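Local coordinates for protein malate dehydrogenase (Aeropyrum pernix, PDB 2D4A) that catalyses the reversible oxidation of malate to oxaloacetate with either NAD or NADP, working as a homotetramer in a hyperthermophilic archaeon, at residues M1-A15 with D24-P36. Sequence-based numbering, arbitrary orientation.
Sequences MITILGAGKVGMATA and DDLLLIARTPGKP
Ile2 N donates to Asp25 O at 2.8 Å, the first of five backbone hydrogen bonds along strands 2-5 and 26-29 and their flanking residues. The ladder is parallel. Leu27 N bonds to Ile2 O, Ile4 N to Leu27 O, Ile29 N to Ile4 O and Gly6 N to Ile29 O. The last carries the pairing into the glycine-rich turn. These are neighbouring strands of the NAD-binding Rossmann domain, and helix 9-21 makes the beta-alpha-beta crossover between them.

Apolar packing lies on both faces of the sheet. Leu28 and Ile4 run alongside each other from neighbouring strands, with Leu28 CD1 3.6 Å from Ile4 CB. Met12 of helix 9-21 curls back so that CE touches Leu28 CD1. Ala15 CB adds to this packing between helix and sheet. On the opposite face, Thr3 CG2 meets Ile29 CD1 at 4.0 Å, and Met1 SD rests near Leu27 CB.

Charged groups act at both ends. Asp24 OD2 forms a salt bridge with Met1 N at 3.3 Å, and Lys237 is its second partner. Lys35 starts helix 35-50. Its CG is anti to the backbone N (chi1 -151°), and a turn at chi4 (70°) brings NZ to Ala7 O at 2.8 Å, tilted 31° from the carbonyl plane. A methionine in its place would probably leave Ala7 O without this donor and the turn less firmly tied.

Gly6, Gly8 and Gly11 fit the Rossmann GxGxxG pattern, and residues 6-11 probably bind NADP. The contact thus ties this presumed dinucleotide-binding turn to strand 26-29 through Gly6 N and to helix 35-50 through Lys35.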
# COMPACT_ATOMS: atom_id res chain seq x y z
N MET B 1 10.36 11.96 -13.67
CA MET B 1 9.54 12.41 -12.55
C MET B 1 8.17 12.93 -12.96
O MET B 1 7.86 13.05 -14.15
CB MET B 1 10.27 13.50 -11.78
CG MET B 1 10.52 14.76 -12.57
SD MET B 1 10.80 16.14 -11.47
CE MET B 1 12.03 15.45 -10.36
N ILE B 2 7.34 13.22 -11.96
CA ILE B 2 5.99 13.74 -12.17
C ILE B 2 5.95 15.21 -11.78
O ILE B 2 6.20 15.56 -10.61
CB ILE B 2 4.96 13.00 -11.29
CG1 ILE B 2 4.99 11.50 -11.58
CG2 ILE B 2 3.57 13.56 -11.55
CD1 ILE B 2 4.11 10.69 -10.64
N THR B 3 5.63 16.07 -12.73
CA THR B 3 5.55 17.50 -12.45
C THR B 3 4.12 17.98 -12.23
O THR B 3 3.24 17.70 -13.02
CB THR B 3 6.15 18.34 -13.60
OG1 THR B 3 7.54 18.01 -13.75
CG2 THR B 3 6.02 19.81 -13.31
N ILE B 4 3.89 18.69 -11.13
CA ILE B 4 2.57 19.25 -10.87
C ILE B 4 2.68 20.75 -11.12
O ILE B 4 3.54 21.42 -10.55
CB ILE B 4 2.08 19.05 -9.41
CG1 ILE B 4 1.83 17.58 -9.09
CG2 ILE B 4 0.75 19.77 -9.22
CD1 ILE B 4 1.71 17.28 -7.62
N LEU B 5 1.82 21.28 -11.99
CA LEU B 5 1.80 22.71 -12.27
C LEU B 5 0.62 23.29 -11.52
O LEU B 5 -0.52 23.15 -11.96
CB LEU B 5 1.61 22.98 -13.76
CG LEU B 5 2.89 23.09 -14.58
CD1 LEU B 5 3.90 22.11 -14.04
CD2 LEU B 5 2.61 22.84 -16.06
N GLY B 6 0.92 23.95 -10.33
CA GLY B 6 -0.18 24.47 -9.59
C GLY B 6 0.10 25.03 -8.23
O GLY B 6 -0.14 26.22 -7.97
N ALA B 7 0.61 24.11 -7.42
CA ALA B 7 0.82 24.55 -6.00
C ALA B 7 -0.40 25.11 -5.34
O ALA B 7 -0.41 25.67 -4.22
CB ALA B 7 2.06 25.40 -5.93
N GLY B 8 -1.69 24.87 -5.79
CA GLY B 8 -2.97 25.24 -5.24
C GLY B 8 -3.59 24.25 -4.29
O GLY B 8 -2.99 23.20 -4.03
N LYS B 9 -4.91 24.27 -4.39
CA LYS B 9 -5.68 23.35 -3.58
C LYS B 9 -5.78 21.91 -4.18
O LYS B 9 -5.60 20.91 -3.48
CB LYS B 9 -7.04 24.01 -3.38
CG LYS B 9 -7.72 23.65 -2.11
CD LYS B 9 -8.42 24.83 -1.44
CE LYS B 9 -7.42 25.76 -0.71
NZ LYS B 9 -6.45 26.46 -1.64
N VAL B 10 -6.06 21.78 -5.47
CA VAL B 10 -6.10 20.44 -6.07
C VAL B 10 -4.68 19.87 -6.33
O VAL B 10 -4.46 18.65 -6.20
CB VAL B 10 -6.90 20.45 -7.41
CG1 VAL B 10 -6.45 21.57 -8.23
CG2 VAL B 10 -6.65 19.21 -8.23
N GLY B 11 -3.85 20.82 -6.68
CA GLY B 11 -2.49 20.40 -6.93
C GLY B 11 -1.84 19.84 -5.67
O GLY B 11 -1.13 18.83 -5.72
N MET B 12 -2.09 20.48 -4.53
CA MET B 12 -1.51 20.01 -3.28
C MET B 12 -2.15 18.73 -2.79
O MET B 12 -1.50 17.93 -2.12
CB MET B 12 -1.59 21.10 -2.20
CG MET B 12 -0.49 22.14 -2.32
SD MET B 12 1.14 21.31 -2.45
CE MET B 12 1.69 21.98 -3.99
N ALA B 13 -3.42 18.53 -3.10
CA ALA B 13 -4.07 17.30 -2.67
C ALA B 13 -3.46 16.16 -3.50
O ALA B 13 -3.20 15.08 -2.97
CB ALA B 13 -5.58 17.39 -2.90
N THR B 14 -3.21 16.42 -4.79
CA THR B 14 -2.62 15.46 -5.73
C THR B 14 -1.20 15.09 -5.27
O THR B 14 -0.81 13.92 -5.31
CB THR B 14 -2.51 16.07 -7.16
OG1 THR B 14 -3.75 16.68 -7.51
CG2 THR B 14 -2.16 15.00 -8.20
N ALA B 15 -0.44 16.09 -4.86
CA ALA B 15 0.91 15.85 -4.40
C ALA B 15 0.88 14.96 -3.16
O ALA B 15 1.64 13.99 -3.07
CB ALA B 15 1.62 17.17 -4.09
N ASP B 24 6.96 7.78 -7.96
CA ASP B 24 8.11 8.36 -8.63
C ASP B 24 8.42 9.65 -7.91
O ASP B 24 7.77 9.97 -6.91
CB ASP B 24 7.73 8.60 -10.10
CG ASP B 24 8.82 9.30 -10.91
OD1 ASP B 24 9.97 9.41 -10.42
OD2 ASP B 24 8.50 9.74 -12.04
N ASP B 25 9.43 10.38 -8.37
CA ASP B 25 9.75 11.64 -7.74
C ASP B 25 8.75 12.63 -8.27
O ASP B 25 8.21 12.45 -9.36
CB ASP B 25 11.16 12.08 -8.09
CG ASP B 25 12.21 11.12 -7.59
OD1 ASP B 25 11.97 10.45 -6.56
OD2 ASP B 25 13.29 11.04 -8.22
N LEU B 26 8.48 13.68 -7.50
CA LEU B 26 7.53 14.68 -7.99
C LEU B 26 8.04 16.08 -7.72
O LEU B 26 8.58 16.37 -6.65
CB LEU B 26 6.13 14.43 -7.40
CG LEU B 26 5.77 14.75 -5.95
CD1 LEU B 26 4.50 14.00 -5.57
CD2 LEU B 26 6.90 14.36 -5.05
N LEU B 27 7.91 16.94 -8.73
CA LEU B 27 8.37 18.33 -8.68
C LEU B 27 7.20 19.31 -8.81
O LEU B 27 6.44 19.25 -9.77
CB LEU B 27 9.37 18.56 -9.82
CG LEU B 27 10.12 19.88 -10.06
CD1 LEU B 27 9.65 20.51 -11.36
CD2 LEU B 27 9.93 20.81 -8.88
N LEU B 28 7.07 20.22 -7.84
CA LEU B 28 6.01 21.23 -7.83
C LEU B 28 6.47 22.55 -8.43
O LEU B 28 7.50 23.09 -8.03
CB LEU B 28 5.56 21.53 -6.40
CG LEU B 28 4.67 20.62 -5.56
CD1 LEU B 28 3.39 20.34 -6.33
CD2 LEU B 28 5.39 19.34 -5.22
N ILE B 29 5.69 23.10 -9.36
CA ILE B 29 6.01 24.39 -9.95
C ILE B 29 4.80 25.32 -9.90
O ILE B 29 3.67 24.91 -10.20
CB ILE B 29 6.49 24.25 -11.42
CG1 ILE B 29 7.74 23.36 -11.49
CG2 ILE B 29 6.85 25.62 -11.99
CD1 ILE B 29 8.23 23.09 -12.91
N ALA B 30 5.02 26.58 -9.49
CA ALA B 30 4.01 27.62 -9.40
C ALA B 30 4.70 28.98 -9.49
O ALA B 30 5.87 29.12 -9.12
CB ALA B 30 3.23 27.49 -8.10
N ARG B 31 3.96 29.97 -9.97
CA ARG B 31 4.47 31.32 -10.15
C ARG B 31 4.84 32.04 -8.86
O ARG B 31 5.89 32.67 -8.77
CB ARG B 31 3.43 32.13 -10.93
CG ARG B 31 1.99 31.98 -10.41
CD ARG B 31 0.97 31.75 -11.54
NE ARG B 31 0.95 30.37 -12.05
CZ ARG B 31 0.57 29.31 -11.34
NH1 ARG B 31 0.17 29.46 -10.09
NH2 ARG B 31 0.58 28.11 -11.89
N THR B 32 3.99 31.93 -7.85
CA THR B 32 4.24 32.59 -6.57
C THR B 32 5.54 32.11 -5.94
O THR B 32 5.74 30.91 -5.74
CB THR B 32 3.08 32.34 -5.59
OG1 THR B 32 1.86 32.82 -6.17
CG2 THR B 32 3.34 33.05 -4.28
N PRO B 33 6.50 33.09 -5.76
CA PRO B 33 7.78 32.75 -5.13
C PRO B 33 7.67 32.26 -3.69
O PRO B 33 6.93 32.82 -2.88
CB PRO B 33 8.58 34.04 -5.27
CG PRO B 33 7.54 35.10 -5.23
CD PRO B 33 6.42 34.53 -6.07
N GLY B 34 8.40 31.19 -3.39
CA GLY B 34 8.41 30.61 -2.06
C GLY B 34 7.24 29.69 -1.73
O GLY B 34 7.35 28.86 -0.84
N LYS B 35 6.13 29.83 -2.46
CA LYS B 35 4.93 29.02 -2.24
C LYS B 35 5.20 27.54 -2.48
O LYS B 35 4.98 26.71 -1.60
CB LYS B 35 3.81 29.51 -3.16
CG LYS B 35 2.39 29.30 -2.64
CD LYS B 35 2.05 27.85 -2.39
CE LYS B 35 0.66 27.69 -1.78
NZ LYS B 35 -0.42 28.00 -2.75
N PRO B 36 5.68 27.18 -3.69
CA PRO B 36 5.95 25.77 -3.98
C PRO B 36 7.08 25.14 -3.15
O PRO B 36 7.02 23.97 -2.80
CB PRO B 36 6.22 25.78 -5.49
CG PRO B 36 6.80 27.13 -5.73
CD PRO B 36 5.95 28.03 -4.86